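Local coordinates for protein bacillaene synthase decarboxylase PksI (Bacillus subtilis, PDB 4Q1K) that decarboxylates a carrier-tethered 3-methylglutaconyl group to 3-methylcrotonyl during assembly of the polyketide antibiotic bacillaene, at residues Val37-Arg42 / Val72-Tyr77; Lys45-Gln50 / Gly84-Gly89; Thr162-Lys167 / Ala232-Gln237. The protein carries 1 engineered substitution. One frame throughout, in Å; residues are numbered along the deposited sequence.

Contact 1 (Val37-Arg42 / Val72-Tyr77); sequences VKMQDR and VILTGY
Val-37 and Met-39 are tied to Ile-73 and Thr-75 by three backbone hydrogen bonds in parallel register. Val-37 N donates to Ile-73 O at 2.6 Å, Thr-75 N to Val-37 O at 2.9 Å, and Met-39 N to Thr-75 O at 2.8 Å. The two strand axes diverge by only 6°, as expected for this pairing. Leu-74 CD1 is shared by two apolar neighbours, Val-37 CG1 at 3.8 Å and Met-39 CE at 4.0 Å; a bend at chi3 of Met-39 (-74°) turns its CE back to the leucine. Beyond the last bond, Tyr-77 takes up the contact. Met-39 O lies near the ring plane at its edge, 3.5 Å from Tyr-77 CD2, while Arg-42 CG sits over one face in a CH-pi contact, 4.0 Å from the ring centroid. The guanidinium has the ring over one of its faces, though tilted 49° to it.

Further out, Leu-56, Ala-59 and Ile-63 of helix 50-65 pack on Val-37, completing a beta-alpha-beta crossover with strands 34-39 and 71-75. Helix 201-215 meets Ile-73, and Thr-75 OG1 is bonded to Ala-119 O on the next strand. The chemistry thus changes along the pair: backbone hydrogen bonds and buried aliphatic packing set the register inside the sheet, and an aromatic ring against an arginine chain takes over where the strands end.

Contact 2 (Lys45-Gln50 / Gly84-Gly89); sequences KNAFSQ and GGTQEG
Phe-48 meets the peptide of Gly-84 with both its backbone and its ring. Its N donates to Gly-84 O at 2.8 Å with an N-H...O angle of 166°, approaching from a position tilted 33° out of the carbonyl plane. Because the side chain leaves CA with CG beside the backbone N, the ring comes to the same carbonyl group, and CD2 of Phe-48 lies 3.6 Å from Gly-84 C. The approach is oblique to the ring. Ala-47, one residue earlier, directs its CB toward the other segment: this methyl is 3.3 Å from Gly-84 O and also packs on Thr-86 CG2.

Thr-86 presents its two branches to different partners. CG2 packs against the backbone after Phe-48, 3.7 Å from Ser-49 N. OG1, placed between the backbone N and the carbonyl carbon (chi1 61°), accepts from Gly-89 N at 2.9 Å and so forms the N-cap of helix 87-94. A water joins the segments a second time, donating to Phe-48 O at 2.9 Å and accepting from Thr-86 N at 2.7 Å. Phe-48 is itself the centre of an inverse gamma turn, closed by Ser-49 N on Ala-47 O. Gly-84 turns the chain with a positive phi, a conformation glycine adopts readily.

Gly-85 lies about 10 Å from the side chain of the active-site His-249; in crotonase-fold relatives the corresponding loop supplies a backbone N-H to the oxyanion hole, and a similar role nearby is probable here. Ser-49 caps helix 50-65 through Leu-52 N and also bonds Asp-41, while Phe-48 extends to Leu-105 and Met-159. The contact therefore couples the loop after strand 34-39 to the one after strand 71-75, just where helices 50-65 and 87-94 begin.

Contact 3 (Thr162-Lys167 / Ala232-Gln237); sequences TFIVPK and APLRDQ
The ring of Phe-163 meets the opposite helix with its edge: Leu-234 CG and Gln-237 OE1 both lie near the ring plane, 3.8 Å from CE2 and 3.5 Å from CE1 of Phe-163 respectively. The Gln-237 amide stands almost perpendicular to the ring, with 81° between the planes, so no stacking occurs between them. CG of Phe-163 is anti to its backbone N (chi1 171°), and this sends the ring out across the gap between the helices. Leu-238 and Val-241, farther along helix 220-252, also touch it.

Leu-234 is the apolar partner common to three residues. Besides the ring edge, its CD2 meets Ile-164 CD1 at 4.1 Å, and its CD1 lies 4.3 Å from the aliphatic CE of Lys-167. The end of Ile-164 reaches this place although its first bond points along the interface rather than across it. A water also spans the helices, accepting from Lys-167 NZ at 3.1 Å and donating to Gln-237 OE1 at 2.9 Å.

The segment axes are 11.6 Å apart at their closest and run nearly antiparallel at 156°; at this wide spacing side chains make most of the contact, the ring reaching as far as Leu-234 CA. Helix 161-169 is backed by Val-130 and Leu-133 of helix 127-133. The trimer also reaches this region: Phe-171 of the third subunit packs on Lys-167 and Leu-234, and His-229 of the second subunit bonds Thr-162.

No direct hydrogen bond crosses between the segments. Cohesion comes from apolar packing around Leu-234, supplemented by one water that donates to Gln-237 OE1; the ring's C-H edge facing that oxygen probably adds a weak electrostatic attraction.

Overall arrangement
Contacts 1 and 2 are neighbours in the fold and alternate along the chain, with Asp-41 OD2 bonded to Ser-49 OG between them; the loops of contact 2 continue from the two strands that contact 1 pairs. Contact 3 lies across the chain's centre from both, its centre about 24 Å from each of theirs. The chemistry follows position. Contact 1, buried in the sheet, depends on a ladder of backbone hydrogen bonds; contact 2, partly buried, has one backbone hydrogen bond, one water and a capped helix start; contact 3, largely buried between helices, has no direct bond. Among the three, contact 3 alone is touched by other subunits.

Contact 1 (Val37-Arg42 / Val72-Tyr77)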
# COMPACT_ATOMS: atom_id res chain seq x y z
N VAL B 37 -4.25 -27.99 -6.95
CA VAL B 37 -4.32 -27.91 -8.44
C VAL B 37 -2.88 -27.74 -8.96
O VAL B 37 -2.29 -26.70 -8.79
CB VAL B 37 -5.23 -26.76 -8.91
CG1 VAL B 37 -5.30 -26.64 -10.47
CG2 VAL B 37 -6.67 -26.95 -8.37
N LYS B 38 -2.29 -28.81 -9.52
CA LYS B 38 -0.90 -28.73 -9.94
C LYS B 38 -0.86 -28.63 -11.47
O LYS B 38 -1.19 -29.59 -12.19
CB LYS B 38 -0.18 -30.01 -9.57
CG LYS B 38 1.28 -29.96 -10.05
CD LYS B 38 2.02 -31.17 -9.51
CE LYS B 38 3.44 -31.30 -10.06
NZ LYS B 38 3.92 -32.52 -9.36
N MET B 39 -0.30 -27.53 -11.96
CA MET B 39 -0.12 -27.31 -13.41
C MET B 39 1.18 -28.02 -13.83
O MET B 39 2.26 -27.76 -13.25
CB MET B 39 0.08 -25.80 -13.63
CG MET B 39 -1.21 -25.09 -13.24
SD MET B 39 -1.16 -23.33 -13.56
CE MET B 39 -0.07 -22.80 -12.19
N GLN B 40 1.08 -28.87 -14.85
CA GLN B 40 2.21 -29.67 -15.29
C GLN B 40 2.13 -29.96 -16.80
O GLN B 40 2.23 -31.12 -17.25
CB GLN B 40 2.36 -30.94 -14.45
CG GLN B 40 1.08 -31.78 -14.40
CD GLN B 40 1.21 -33.12 -13.65
OE1 GLN B 40 0.43 -34.04 -13.91
NE2 GLN B 40 2.20 -33.24 -12.77
N ASP B 41 1.98 -28.87 -17.56
CA ASP B 41 2.26 -28.87 -19.01
C ASP B 41 3.76 -28.68 -19.24
O ASP B 41 4.22 -27.56 -19.42
CB ASP B 41 1.42 -27.83 -19.73
CG ASP B 41 1.43 -28.05 -21.25
OD1 ASP B 41 2.46 -28.55 -21.75
OD2 ASP B 41 0.45 -27.66 -21.88
N ARG B 42 4.50 -29.78 -19.16
CA ARG B 42 5.95 -29.76 -19.25
C ARG B 42 6.43 -29.35 -20.66
O ARG B 42 7.38 -28.61 -20.74
CB ARG B 42 6.56 -31.10 -18.82
CG ARG B 42 6.12 -31.52 -17.43
CD ARG B 42 6.83 -32.75 -16.90
NE ARG B 42 6.08 -33.06 -15.68
CZ ARG B 42 6.54 -32.99 -14.45
NH1 ARG B 42 7.83 -32.72 -14.21
NH2 ARG B 42 5.67 -33.26 -13.46
N VAL B 72 -7.76 -24.05 -1.56
CA VAL B 72 -7.19 -24.57 -2.77
C VAL B 72 -5.72 -24.14 -2.86
O VAL B 72 -5.40 -22.97 -2.56
CB VAL B 72 -7.88 -23.93 -4.02
CG1 VAL B 72 -7.18 -24.38 -5.32
CG2 VAL B 72 -9.43 -24.15 -3.99
N ILE B 73 -4.83 -25.07 -3.24
CA ILE B 73 -3.43 -24.71 -3.52
C ILE B 73 -3.22 -24.85 -5.04
O ILE B 73 -3.37 -25.93 -5.56
CB ILE B 73 -2.45 -25.66 -2.80
CG1 ILE B 73 -2.66 -25.64 -1.25
CG2 ILE B 73 -0.99 -25.33 -3.18
CD1 ILE B 73 -1.92 -26.78 -0.53
N LEU B 74 -2.87 -23.74 -5.67
CA LEU B 74 -2.59 -23.65 -7.12
C LEU B 74 -1.05 -23.59 -7.24
O LEU B 74 -0.40 -22.72 -6.63
CB LEU B 74 -3.21 -22.40 -7.78
CG LEU B 74 -2.85 -22.11 -9.23
CD1 LEU B 74 -3.41 -23.31 -10.07
CD2 LEU B 74 -3.56 -20.83 -9.64
N THR B 75 -0.46 -24.55 -7.97
CA THR B 75 1.03 -24.56 -8.01
C THR B 75 1.49 -25.13 -9.31
O THR B 75 0.65 -25.68 -10.08
CB THR B 75 1.60 -25.42 -6.82
OG1 THR B 75 3.02 -25.14 -6.65
CG2 THR B 75 1.37 -26.99 -7.01
N GLY B 76 2.81 -25.09 -9.56
CA GLY B 76 3.37 -25.55 -10.85
C GLY B 76 4.15 -26.85 -10.68
O GLY B 76 3.87 -27.64 -9.77
N TYR B 77 5.15 -27.09 -11.54
CA TYR B 77 6.01 -28.22 -11.40
C TYR B 77 7.45 -27.70 -11.49
O TYR B 77 7.70 -26.71 -12.22
CB TYR B 77 5.71 -29.32 -12.49
CG TYR B 77 6.23 -28.84 -13.85
CD1 TYR B 77 7.51 -29.26 -14.32
CD2 TYR B 77 5.50 -27.94 -14.61
CE1 TYR B 77 8.03 -28.78 -15.53
CE2 TYR B 77 6.03 -27.43 -15.81
CZ TYR B 77 7.29 -27.85 -16.24
OH TYR B 77 7.80 -27.35 -17.42

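Contact 2 (Lys45-Gln50 / Gly84-Gly89)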
# COMPACT_ATOMS: atom_id res chain seq x y z
N LYS B 45 6.14 -25.59 -20.56
CA LYS B 45 6.60 -24.90 -19.33
C LYS B 45 5.45 -24.14 -18.67
O LYS B 45 5.60 -23.00 -18.18
CB LYS B 45 7.75 -23.96 -19.68
CG LYS B 45 8.92 -24.74 -20.29
CD LYS B 45 9.54 -23.93 -21.40
CE LYS B 45 10.92 -23.45 -21.01
NZ LYS B 45 11.89 -24.54 -21.29
N ASN B 46 4.26 -24.77 -18.62
CA ASN B 46 3.10 -24.09 -18.01
C ASN B 46 2.67 -22.80 -18.66
O ASN B 46 1.99 -21.97 -18.06
CB ASN B 46 3.29 -23.92 -16.47
CG ASN B 46 3.07 -25.20 -15.71
OD1 ASN B 46 3.28 -25.25 -14.47
ND2 ASN B 46 2.69 -26.27 -16.41
N ALA B 47 3.05 -22.60 -19.95
CA ALA B 47 2.42 -21.52 -20.69
C ALA B 47 0.99 -22.01 -21.01
O ALA B 47 0.73 -23.25 -20.91
CB ALA B 47 3.21 -21.17 -21.95
N PHE B 48 0.12 -21.05 -21.33
CA PHE B 48 -1.32 -21.26 -21.52
C PHE B 48 -1.59 -21.90 -22.86
O PHE B 48 -2.22 -21.29 -23.78
CB PHE B 48 -2.06 -19.90 -21.39
CG PHE B 48 -2.11 -19.35 -19.98
CD1 PHE B 48 -2.29 -20.17 -18.88
CD2 PHE B 48 -2.04 -17.98 -19.78
CE1 PHE B 48 -2.41 -19.60 -17.60
CE2 PHE B 48 -2.11 -17.39 -18.49
CZ PHE B 48 -2.26 -18.20 -17.41
N SER B 49 -1.09 -23.11 -22.98
CA SER B 49 -1.43 -23.98 -24.16
C SER B 49 -2.97 -24.23 -24.14
O SER B 49 -3.67 -24.01 -23.13
CB SER B 49 -0.65 -25.27 -24.01
OG SER B 49 -1.21 -25.98 -22.90
N GLN B 50 -3.55 -24.69 -25.25
CA GLN B 50 -4.99 -25.02 -25.24
C GLN B 50 -5.28 -26.10 -24.19
O GLN B 50 -6.30 -26.02 -23.48
CB GLN B 50 -5.46 -25.57 -26.65
CG GLN B 50 -6.99 -25.60 -26.75
CD GLN B 50 -7.57 -24.21 -26.51
OE1 GLN B 50 -7.23 -23.26 -27.22
NE2 GLN B 50 -8.38 -24.05 -25.48
N GLY B 84 2.50 -17.94 -18.90
CA GLY B 84 1.67 -16.91 -19.52
C GLY B 84 1.30 -17.32 -20.96
O GLY B 84 1.37 -18.52 -21.30
N GLY B 85 1.03 -16.34 -21.82
CA GLY B 85 0.51 -16.68 -23.20
C GLY B 85 1.59 -17.47 -23.96
O GLY B 85 2.77 -17.19 -23.84
N THR B 86 1.23 -18.46 -24.80
CA THR B 86 2.22 -19.03 -25.70
C THR B 86 2.55 -17.99 -26.81
O THR B 86 1.78 -17.00 -26.99
CB THR B 86 1.67 -20.29 -26.37
OG1 THR B 86 0.51 -19.92 -27.14
CG2 THR B 86 1.24 -21.35 -25.27
N GLN B 87 3.62 -18.28 -27.58
CA GLN B 87 4.03 -17.36 -28.64
C GLN B 87 2.87 -17.33 -29.67
O GLN B 87 2.44 -16.27 -30.11
CB GLN B 87 5.33 -17.83 -29.23
CG GLN B 87 5.85 -16.89 -30.31
CD GLN B 87 7.25 -17.31 -30.78
OE1 GLN B 87 7.58 -18.46 -30.74
NE2 GLN B 87 8.06 -16.36 -31.18
N GLU B 88 2.33 -18.51 -29.97
CA GLU B 88 1.25 -18.60 -30.96
C GLU B 88 -0.01 -17.88 -30.45
O GLU B 88 -0.67 -17.13 -31.18
CB GLU B 88 0.96 -20.07 -31.30
CG GLU B 88 -0.20 -20.29 -32.25
CD GLU B 88 0.05 -19.81 -33.70
OE1 GLU B 88 1.04 -19.05 -34.00
OE2 GLU B 88 -0.78 -20.19 -34.57
N GLY B 89 -0.34 -18.09 -29.16
CA GLY B 89 -1.44 -17.33 -28.53
C GLY B 89 -1.30 -15.84 -28.67
O GLY B 89 -2.28 -15.12 -28.98
O HOH W 1 -1.49 -18.73 -24.87

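Contact 3 (Thr162-Lys167 / Ala232-Gln237)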
# COMPACT_ATOMS: atom_id res chain seq x y z
N THR B 162 -3.49 -4.60 -14.98
CA THR B 162 -3.37 -3.18 -14.48
C THR B 162 -4.25 -2.92 -13.28
O THR B 162 -4.13 -1.88 -12.60
CB THR B 162 -3.77 -2.15 -15.61
OG1 THR B 162 -5.19 -2.33 -15.91
CG2 THR B 162 -2.95 -2.45 -16.89
N PHE B 163 -5.11 -3.87 -12.93
CA PHE B 163 -5.92 -3.71 -11.71
C PHE B 163 -5.23 -4.52 -10.58
O PHE B 163 -5.01 -4.01 -9.47
CB PHE B 163 -7.30 -4.29 -12.01
CG PHE B 163 -8.16 -4.39 -10.78
CD1 PHE B 163 -8.66 -3.23 -10.22
CD2 PHE B 163 -8.36 -5.62 -10.14
CE1 PHE B 163 -9.48 -3.28 -9.08
CE2 PHE B 163 -9.12 -5.65 -8.95
CZ PHE B 163 -9.66 -4.46 -8.42
N ILE B 164 -4.85 -5.80 -10.85
CA ILE B 164 -4.43 -6.70 -9.73
C ILE B 164 -3.01 -6.42 -9.28
O ILE B 164 -2.66 -6.63 -8.10
CB ILE B 164 -4.68 -8.18 -10.09
CG1 ILE B 164 -4.76 -9.08 -8.79
CG2 ILE B 164 -3.58 -8.65 -11.01
CD1 ILE B 164 -5.88 -8.72 -7.80
N VAL B 165 -2.16 -5.93 -10.18
CA VAL B 165 -0.79 -5.61 -9.75
C VAL B 165 -0.74 -4.43 -8.70
O VAL B 165 -0.15 -4.62 -7.68
CB VAL B 165 0.19 -5.49 -10.98
CG1 VAL B 165 1.62 -5.11 -10.46
CG2 VAL B 165 0.23 -6.83 -11.82
N PRO B 166 -1.36 -3.27 -8.98
CA PRO B 166 -1.43 -2.23 -7.97
C PRO B 166 -2.19 -2.76 -6.74
O PRO B 166 -1.87 -2.41 -5.62
CB PRO B 166 -2.23 -1.10 -8.65
CG PRO B 166 -2.26 -1.41 -10.14
CD PRO B 166 -1.96 -2.90 -10.29
N LYS B 167 -3.30 -3.50 -6.97
CA LYS B 167 -4.08 -3.95 -5.76
C LYS B 167 -3.16 -4.79 -4.78
O LYS B 167 -3.31 -4.70 -3.56
CB LYS B 167 -5.22 -4.83 -6.34
CG LYS B 167 -6.15 -5.39 -5.25
CD LYS B 167 -6.64 -4.32 -4.33
CE LYS B 167 -7.56 -3.33 -5.00
NZ LYS B 167 -8.39 -2.59 -3.98
N ALA B 232 -15.28 -8.67 -2.58
CA ALA B 232 -16.46 -7.97 -3.22
C ALA B 232 -15.96 -6.77 -4.12
O ALA B 232 -16.37 -6.66 -5.27
CB ALA B 232 -17.45 -7.48 -2.14
N PRO B 233 -15.08 -5.88 -3.59
CA PRO B 233 -14.67 -4.73 -4.41
C PRO B 233 -13.85 -5.14 -5.63
O PRO B 233 -13.96 -4.47 -6.66
CB PRO B 233 -13.78 -3.88 -3.47
CG PRO B 233 -14.09 -4.40 -2.05
CD PRO B 233 -14.46 -5.85 -2.22
N LEU B 234 -13.04 -6.22 -5.54
CA LEU B 234 -12.31 -6.70 -6.72
C LEU B 234 -13.30 -7.27 -7.70
O LEU B 234 -13.13 -7.03 -8.92
CB LEU B 234 -11.34 -7.83 -6.35
CG LEU B 234 -10.05 -7.38 -5.69
CD1 LEU B 234 -10.27 -6.59 -4.43
CD2 LEU B 234 -9.27 -8.65 -5.44
N ARG B 235 -14.30 -8.07 -7.21
CA ARG B 235 -15.22 -8.66 -8.19
C ARG B 235 -16.07 -7.59 -8.89
O ARG B 235 -16.37 -7.68 -10.12
CB ARG B 235 -16.13 -9.69 -7.46
CG ARG B 235 -15.37 -11.02 -7.18
CD ARG B 235 -16.26 -11.93 -6.33
NE ARG B 235 -15.58 -13.19 -6.05
CZ ARG B 235 -15.93 -14.00 -5.07
NH1 ARG B 235 -16.90 -13.64 -4.20
NH2 ARG B 235 -15.29 -15.18 -4.93
N ASP B 236 -16.41 -6.54 -8.13
CA ASP B 236 -17.17 -5.43 -8.63
C ASP B 236 -16.40 -4.59 -9.65
O ASP B 236 -16.99 -4.15 -10.61
CB ASP B 236 -17.60 -4.56 -7.46
CG ASP B 236 -18.42 -3.36 -7.90
OD1 ASP B 236 -19.50 -3.53 -8.53
OD2 ASP B 236 -17.97 -2.21 -7.65
N GLN B 237 -15.11 -4.33 -9.37
CA GLN B 237 -14.31 -3.38 -10.14
C GLN B 237 -13.61 -3.97 -11.35
O GLN B 237 -13.34 -3.21 -12.31
CB GLN B 237 -13.32 -2.65 -9.27
CG GLN B 237 -13.99 -1.73 -8.22
CD GLN B 237 -12.96 -1.25 -7.20
OE1 GLN B 237 -11.80 -1.09 -7.53
NE2 GLN B 237 -13.34 -1.13 -5.97
O HOH W 2 -9.47 -0.42 -5.99